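Local coordinates for TetR family transcriptional regulator (Streptomyces coelicolor, PDB 6SRN), which probably binds DNA as a TetR-family regulator of antibiotic production in Streptomyces and holds a furan hormone, 4-(hydroxymethyl)-2-propylfuran-3-carboxylic acid, in its ligand-binding domain, at residues 111-116 against 179-184; 186-191 against 195-200. One frame throughout, in Å; residues are numbered along the deposited sequence.

Interaction 1: residues 111-116 against 179-184; sequences HRAAQA and AAFFGM. With LUB (4-(Hydroxymethyl)-2-propylfuran-3-carboxylic acid), chain B.
F181 carries its ring anti to the backbone N (chi1 -176°), and this extends the ring from helix 170-192 to the alanine surface of helix 102-119. The leading atom is CZ. It meets the methyls of A113 and A114, with A113 CB 3.8 Å and A114 CB 3.9 Å from F181 CZ. Between them the ring edge comes close to the backbone: F181 CZ lies 3.6 Å from A114 N, and A114 CA sits in the ring plane. No hydrogen bond crosses the contact. The small alanines let the CZ edge of the ring reach the helix backbone, although the nearest CA atoms, of A114 and F181, are 8.5 Å apart.

The same ring lines the ligand pocket. The propyl end of the furan ligand approaches it obliquely, with ligand C8 3.7 Å from F181 CD1. One face carries M184 CE, 3.7 Å above the plane and offset toward the rim. F182 also belongs to the pocket. It presents a ring edge to the furan, with F182 CD1 3.5 Å from ligand C5.

The three touching residues are buried. F181 also packs on L110 and F117 of helix 102-119 and meets W201 of helix 197-212 edge-to-face. Beyond F182, H186 of the second subunit meets its ring, and helix 88-96 covers R112 and A116 on helix 102-119.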
loop_
_atom_site.group_PDB
_atom_site.type_symbol
_atom_site.label_atom_id
_atom_site.label_comp_id
_atom_site.label_asym_id
_atom_site.label_seq_id
_atom_site.Cartn_x
_atom_site.Cartn_y
_atom_site.Cartn_z
ATOM N N HIS A 111 3.496 -10.175 13.388
ATOM C CA HIS A 111 2.778 -9.739 14.600
ATOM C C HIS A 111 3.495 -8.565 15.237
ATOM O O HIS A 111 2.886 -7.528 15.536
ATOM C CB HIS A 111 2.754 -10.942 15.554
ATOM C CG HIS A 111 2.063 -10.715 16.853
ATOM N ND1 HIS A 111 2.282 -11.552 17.934
ATOM C CD2 HIS A 111 1.270 -9.723 17.304
ATOM C CE1 HIS A 111 1.548 -11.125 18.966
ATOM N NE2 HIS A 111 0.908 -10.025 18.600
ATOM N N ARG A 112 4.798 -8.701 15.447
ATOM C CA ARG A 112 5.560 -7.645 16.049
ATOM C C ARG A 112 5.591 -6.377 15.166
ATOM O O ARG A 112 5.521 -5.260 15.671
ATOM C CB ARG A 112 6.983 -8.154 16.348
ATOM C CG ARG A 112 7.036 -9.062 17.547
ATOM C CD ARG A 112 8.441 -9.465 17.921
ATOM N NE ARG A 112 8.375 -10.551 18.898
ATOM C CZ ARG A 112 9.388 -10.978 19.634
ATOM N NH1 ARG A 112 10.586 -10.424 19.522
ATOM N NH2 ARG A 112 9.180 -11.986 20.492
ATOM N N ALA A 113 5.695 -6.549 13.848
ATOM C CA ALA A 113 5.634 -5.393 12.952
ATOM C C ALA A 113 4.332 -4.686 13.092
ATOM O O ALA A 113 4.313 -3.442 13.044
ATOM C CB ALA A 113 5.823 -5.834 11.524
ATOM N N ALA A 114 3.210 -5.407 13.170
ATOM C CA ALA A 114 1.910 -4.746 13.279
ATOM C C ALA A 114 1.781 -3.906 14.542
ATOM O O ALA A 114 1.333 -2.738 14.493
ATOM C CB ALA A 114 0.797 -5.786 13.205
ATOM N N GLN A 115 2.242 -4.449 15.679
ATOM C CA GLN A 115 2.237 -3.717 16.942
ATOM C C GLN A 115 3.153 -2.507 16.842
ATOM O O GLN A 115 2.890 -1.451 17.397
ATOM C CB GLN A 115 2.809 -4.607 18.073
ATOM C CG GLN A 115 1.939 -5.742 18.459
ATOM C CD GLN A 115 2.635 -6.624 19.493
ATOM O OE1 GLN A 115 3.712 -7.152 19.250
ATOM N NE2 GLN A 115 2.111 -6.659 20.691
ATOM N N ALA A 116 4.275 -2.667 16.126
ATOM C CA ALA A 116 5.252 -1.587 16.068
ATOM C C ALA A 116 4.737 -0.419 15.200
ATOM O O ALA A 116 4.935 0.748 15.524
ATOM C CB ALA A 116 6.574 -2.099 15.564
ATOM N N ALA A 179 3.970 -7.641 0.557
ATOM C CA ALA A 179 3.029 -6.745 -0.141
ATOM C C ALA A 179 1.669 -6.730 0.552
ATOM O O ALA A 179 1.069 -5.658 0.738
ATOM C CB ALA A 179 2.845 -7.179 -1.571
ATOM N N ALA A 180 1.172 -7.899 0.941
ATOM C CA ALA A 180 -0.141 -7.953 1.616
ATOM C C ALA A 180 -0.128 -7.223 2.966
ATOM O O ALA A 180 -1.064 -6.491 3.313
ATOM C CB ALA A 180 -0.553 -9.347 1.791
ATOM N N PHE A 181 0.909 -7.487 3.757
ATOM C CA PHE A 181 1.062 -6.830 5.044
ATOM C C PHE A 181 1.195 -5.302 4.851
ATOM O O PHE A 181 0.538 -4.511 5.504
ATOM C CB PHE A 181 2.272 -7.390 5.809
ATOM C CG PHE A 181 2.413 -6.816 7.186
ATOM C CD1 PHE A 181 2.943 -5.549 7.350
ATOM C CD2 PHE A 181 1.887 -7.462 8.277
ATOM C CE1 PHE A 181 3.024 -4.964 8.586
ATOM C CE2 PHE A 181 1.949 -6.879 9.527
ATOM C CZ PHE A 181 2.549 -5.638 9.688
ATOM N N PHE A 182 2.034 -4.908 3.901
ATOM C CA PHE A 182 2.158 -3.513 3.586
ATOM C C PHE A 182 0.786 -2.878 3.301
ATOM O O PHE A 182 0.438 -1.802 3.779
ATOM C CB PHE A 182 3.068 -3.277 2.377
ATOM C CG PHE A 182 2.934 -1.869 1.898
ATOM C CD1 PHE A 182 3.474 -0.803 2.599
ATOM C CD2 PHE A 182 2.133 -1.584 0.793
ATOM C CE1 PHE A 182 3.201 0.505 2.209
ATOM C CE2 PHE A 182 1.883 -0.300 0.405
ATOM C CZ PHE A 182 2.413 0.777 1.115
ATOM N N GLY A 183 0.011 -3.550 2.459
ATOM C CA GLY A 183 -1.252 -2.998 2.065
ATOM C C GLY A 183 -2.222 -2.897 3.238
ATOM O O GLY A 183 -2.899 -1.885 3.442
ATOM N N MET A 184 -2.256 -3.959 4.049
ATOM C CA MET A 184 -3.114 -3.991 5.243
ATOM C C MET A 184 -2.790 -2.825 6.182
ATOM O O MET A 184 -3.702 -2.101 6.631
ATOM C CB MET A 184 -2.964 -5.342 5.920
ATOM C CG MET A 184 -3.718 -5.513 7.182
ATOM S SD MET A 184 -2.961 -4.746 8.633
ATOM C CE MET A 184 -1.325 -5.449 8.700
HETATM C C2 LUB B . 6.321 -2.524 5.086
HETATM C C4 LUB B . 6.695 -0.358 4.660
HETATM C C5 LUB B . 5.567 -0.440 5.371
HETATM C C6 LUB B . 6.191 -3.990 5.008
HETATM O O11 LUB B . 8.787 -3.216 3.723
HETATM C C9 LUB B . 8.386 -2.025 3.676
HETATM O O10 LUB B . 8.997 -1.135 2.979
HETATM C C3 LUB B . 7.182 -1.618 4.373
HETATM C C12 LUB B . 7.329 0.995 4.378
HETATM O O13 LUB B . 7.598 1.100 2.961
HETATM O O1 LUB B . 5.223 -1.791 5.548
HETATM C C7 LUB B . 6.532 -4.557 6.392
HETATM C C8 LUB B . 6.493 -6.065 6.420
#

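Interaction 2: residues 186-191 against 195-200; sequences HVSDNL and ADIMER
S188 and I197 mark the closest approach of the two backbones, with their CA atoms 5.7 Å apart. Residues 186-191 are helical and belong to helix 170-192. A short turn follows, and the next helix starts at I197. D196 stands at the N-cap position of that helix, yet its side chain makes no capping bond. Its carboxylate instead bonds S188 of the preceding helix and R200 one turn on.

The cross-contact is centred on S188 OG. This oxygen lies anti to the backbone N (chi1 -177°), which extends it toward the turn. It donates a hydrogen bond to D196 OD1 at 2.7 Å. The hydroxyl reaches OD1 on the syn side, 30° out of the carboxylate plane. I197 packs beside this bond, with its CB 3.6 Å from S188 OG. I197 N is also near the hydroxyl, but the angle is too poor for a hydrogen bond.

The other carboxylate oxygen is taken as well. R200 forms a salt bridge from NH1 to D196 OD2 at 3.0 Å. The bond is nearly straight, 169° at the hydrogen, and OD2 lies in the guanidinium plane. R200 NE makes a second salt bridge, to E203. Within helix 170-192, N190 ND2 bonds to D189 OD1 at 2.8 Å, while N190 OD1 bonds to Y144 of the second subunit.

The chemistry is that of a polar turn between two consecutive helices, 170-192 and 197-212, of the C-terminal ligand-binding domain. Each oxygen of D196 has its own partner, one a hydroxyl and one a cation. Two directional bonds would therefore restrict rotation of the carboxylate. The paired arginine and the serine donor probably favour its ionised form.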
loop_
_atom_site.group_PDB
_atom_site.type_symbol
_atom_site.label_atom_id
_atom_site.label_comp_id
_atom_site.label_asym_id
_atom_site.label_seq_id
_atom_site.Cartn_x
_atom_site.Cartn_y
_atom_site.Cartn_z
ATOM N N HIS A 186 -1.220 -0.046 5.522
ATOM C CA HIS A 186 -1.457 1.221 4.852
ATOM C C HIS A 186 -2.923 1.584 4.861
ATOM O O HIS A 186 -3.281 2.723 5.139
ATOM C CB HIS A 186 -0.906 1.167 3.440
ATOM C CG HIS A 186 -0.816 2.488 2.812
ATOM N ND1 HIS A 186 0.206 3.370 3.089
ATOM C CD2 HIS A 186 -1.610 3.098 1.904
ATOM C CE1 HIS A 186 0.012 4.477 2.393
ATOM N NE2 HIS A 186 -1.053 4.312 1.636
ATOM N N VAL A 187 -3.776 0.599 4.549
ATOM C CA VAL A 187 -5.187 0.864 4.616
ATOM C C VAL A 187 -5.596 1.265 6.033
ATOM O O VAL A 187 -6.380 2.191 6.217
ATOM C CB VAL A 187 -6.025 -0.367 4.142
ATOM C CG1 VAL A 187 -7.512 -0.223 4.489
ATOM C CG2 VAL A 187 -5.810 -0.679 2.661
ATOM N N SER A 188 -5.097 0.531 7.012
ATOM C CA SER A 188 -5.382 0.822 8.400
ATOM C C SER A 188 -4.922 2.224 8.792
ATOM O O SER A 188 -5.643 2.950 9.480
ATOM C CB SER A 188 -4.745 -0.241 9.294
ATOM O OG SER A 188 -5.054 -0.041 10.670
ATOM N N ASP A 189 -3.755 2.650 8.328
ATOM C CA ASP A 189 -3.279 3.979 8.591
ATOM C C ASP A 189 -4.197 5.007 7.931
ATOM O O ASP A 189 -4.623 5.967 8.562
ATOM C CB ASP A 189 -1.845 4.135 8.034
ATOM C CG ASP A 189 -1.438 5.598 7.761
ATOM O OD1 ASP A 189 -1.718 6.217 6.683
ATOM O OD2 ASP A 189 -0.828 6.111 8.635
ATOM N N ASN A 190 -4.462 4.822 6.642
ATOM C CA ASN A 190 -5.167 5.834 5.874
ATOM C C ASN A 190 -6.562 6.056 6.432
ATOM O O ASN A 190 -7.005 7.223 6.528
ATOM C CB ASN A 190 -5.323 5.425 4.411
ATOM C CG ASN A 190 -4.049 5.536 3.575
ATOM O OD1 ASN A 190 -4.150 5.382 2.366
ATOM N ND2 ASN A 190 -2.898 5.827 4.154
ATOM N N LEU A 191 -7.271 4.954 6.725
ATOM C CA LEU A 191 -8.644 5.057 7.154
ATOM C C LEU A 191 -8.827 5.278 8.631
ATOM O O LEU A 191 -9.738 6.011 9.026
ATOM C CB LEU A 191 -9.435 3.813 6.743
ATOM C CG LEU A 191 -9.526 3.540 5.222
ATOM C CD1 LEU A 191 -10.373 2.281 4.994
ATOM C CD2 LEU A 191 -10.082 4.736 4.475
ATOM N N ALA A 195 -5.592 2.223 14.202
ATOM C CA ALA A 195 -6.234 1.845 15.467
ATOM C C ALA A 195 -6.717 0.366 15.431
ATOM O O ALA A 195 -6.705 -0.325 16.437
ATOM C CB ALA A 195 -7.402 2.755 15.746
ATOM N N ASP A 196 -7.140 -0.078 14.257
ATOM C CA ASP A 196 -7.716 -1.399 14.048
ATOM C C ASP A 196 -6.703 -2.362 13.403
ATOM O O ASP A 196 -7.069 -3.439 12.944
ATOM C CB ASP A 196 -8.956 -1.347 13.129
ATOM C CG ASP A 196 -8.640 -0.946 11.678
ATOM O OD1 ASP A 196 -7.620 -0.241 11.464
ATOM O OD2 ASP A 196 -9.476 -1.230 10.765
ATOM N N ILE A 197 -5.419 -2.031 13.413
ATOM C CA ILE A 197 -4.431 -2.801 12.666
ATOM C C ILE A 197 -4.375 -4.259 13.093
ATOM O O ILE A 197 -4.212 -5.157 12.243
ATOM C CB ILE A 197 -3.029 -2.134 12.714
ATOM C CG1 ILE A 197 -2.104 -2.817 11.737
ATOM C CG2 ILE A 197 -2.449 -2.103 14.103
ATOM C CD1 ILE A 197 -0.791 -2.116 11.551
ATOM N N MET A 198 -4.500 -4.530 14.381
ATOM C CA MET A 198 -4.340 -5.924 14.812
ATOM C C MET A 198 -5.464 -6.837 14.290
ATOM O O MET A 198 -5.188 -7.988 13.883
ATOM C CB MET A 198 -4.190 -6.028 16.345
ATOM C CG MET A 198 -3.025 -5.212 16.907
ATOM S SD MET A 198 -1.411 -5.446 16.153
ATOM C CE MET A 198 -0.994 -7.111 16.586
ATOM N N GLU A 199 -6.705 -6.314 14.279
ATOM C CA GLU A 199 -7.829 -7.060 13.739
ATOM C C GLU A 199 -7.705 -7.240 12.246
ATOM O O GLU A 199 -8.155 -8.261 11.723
ATOM C CB GLU A 199 -9.130 -6.288 14.026
ATOM C CG GLU A 199 -9.470 -6.034 15.467
ATOM C CD GLU A 199 -9.112 -4.607 15.864
ATOM O OE1 GLU A 199 -7.922 -4.430 16.002
ATOM O OE2 GLU A 199 -9.987 -3.668 16.017
ATOM N N ARG A 200 -7.264 -6.192 11.554
ATOM C CA ARG A 200 -7.139 -6.263 10.093
ATOM C C ARG A 200 -6.061 -7.279 9.742
ATOM O O ARG A 200 -6.192 -8.037 8.774
ATOM C CB ARG A 200 -6.833 -4.873 9.528
ATOM C CG ARG A 200 -7.878 -3.796 9.804
ATOM C CD ARG A 200 -9.191 -3.990 9.054
ATOM N NE ARG A 200 -10.014 -5.054 9.599
ATOM C CZ ARG A 200 -10.746 -4.944 10.704
ATOM N NH1 ARG A 200 -10.820 -3.794 11.399
ATOM N NH2 ARG A 200 -11.425 -5.995 11.109
#

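How the interactions relate
Helix 170-192 serves both interactions, whose centres lie 9 Å apart. Interaction 1 is apolar and sits at the ligand pocket. Interaction 2 lies further from it, with the side chain of I197 about 9 Å from a bound ligand. The two touch through the start of helix 197-212, which packs on helix 102-119. M198 CE lies 3.5 Å from H111 CD2, and M198 SD is 3.7 Å from A114 CB. I197 CD1 comes within 3.7 Å of A114 O and also packs on M184. Both contacts border the second subunit. Helix 170-192 thus runs past the pocket, the turn and the second subunit.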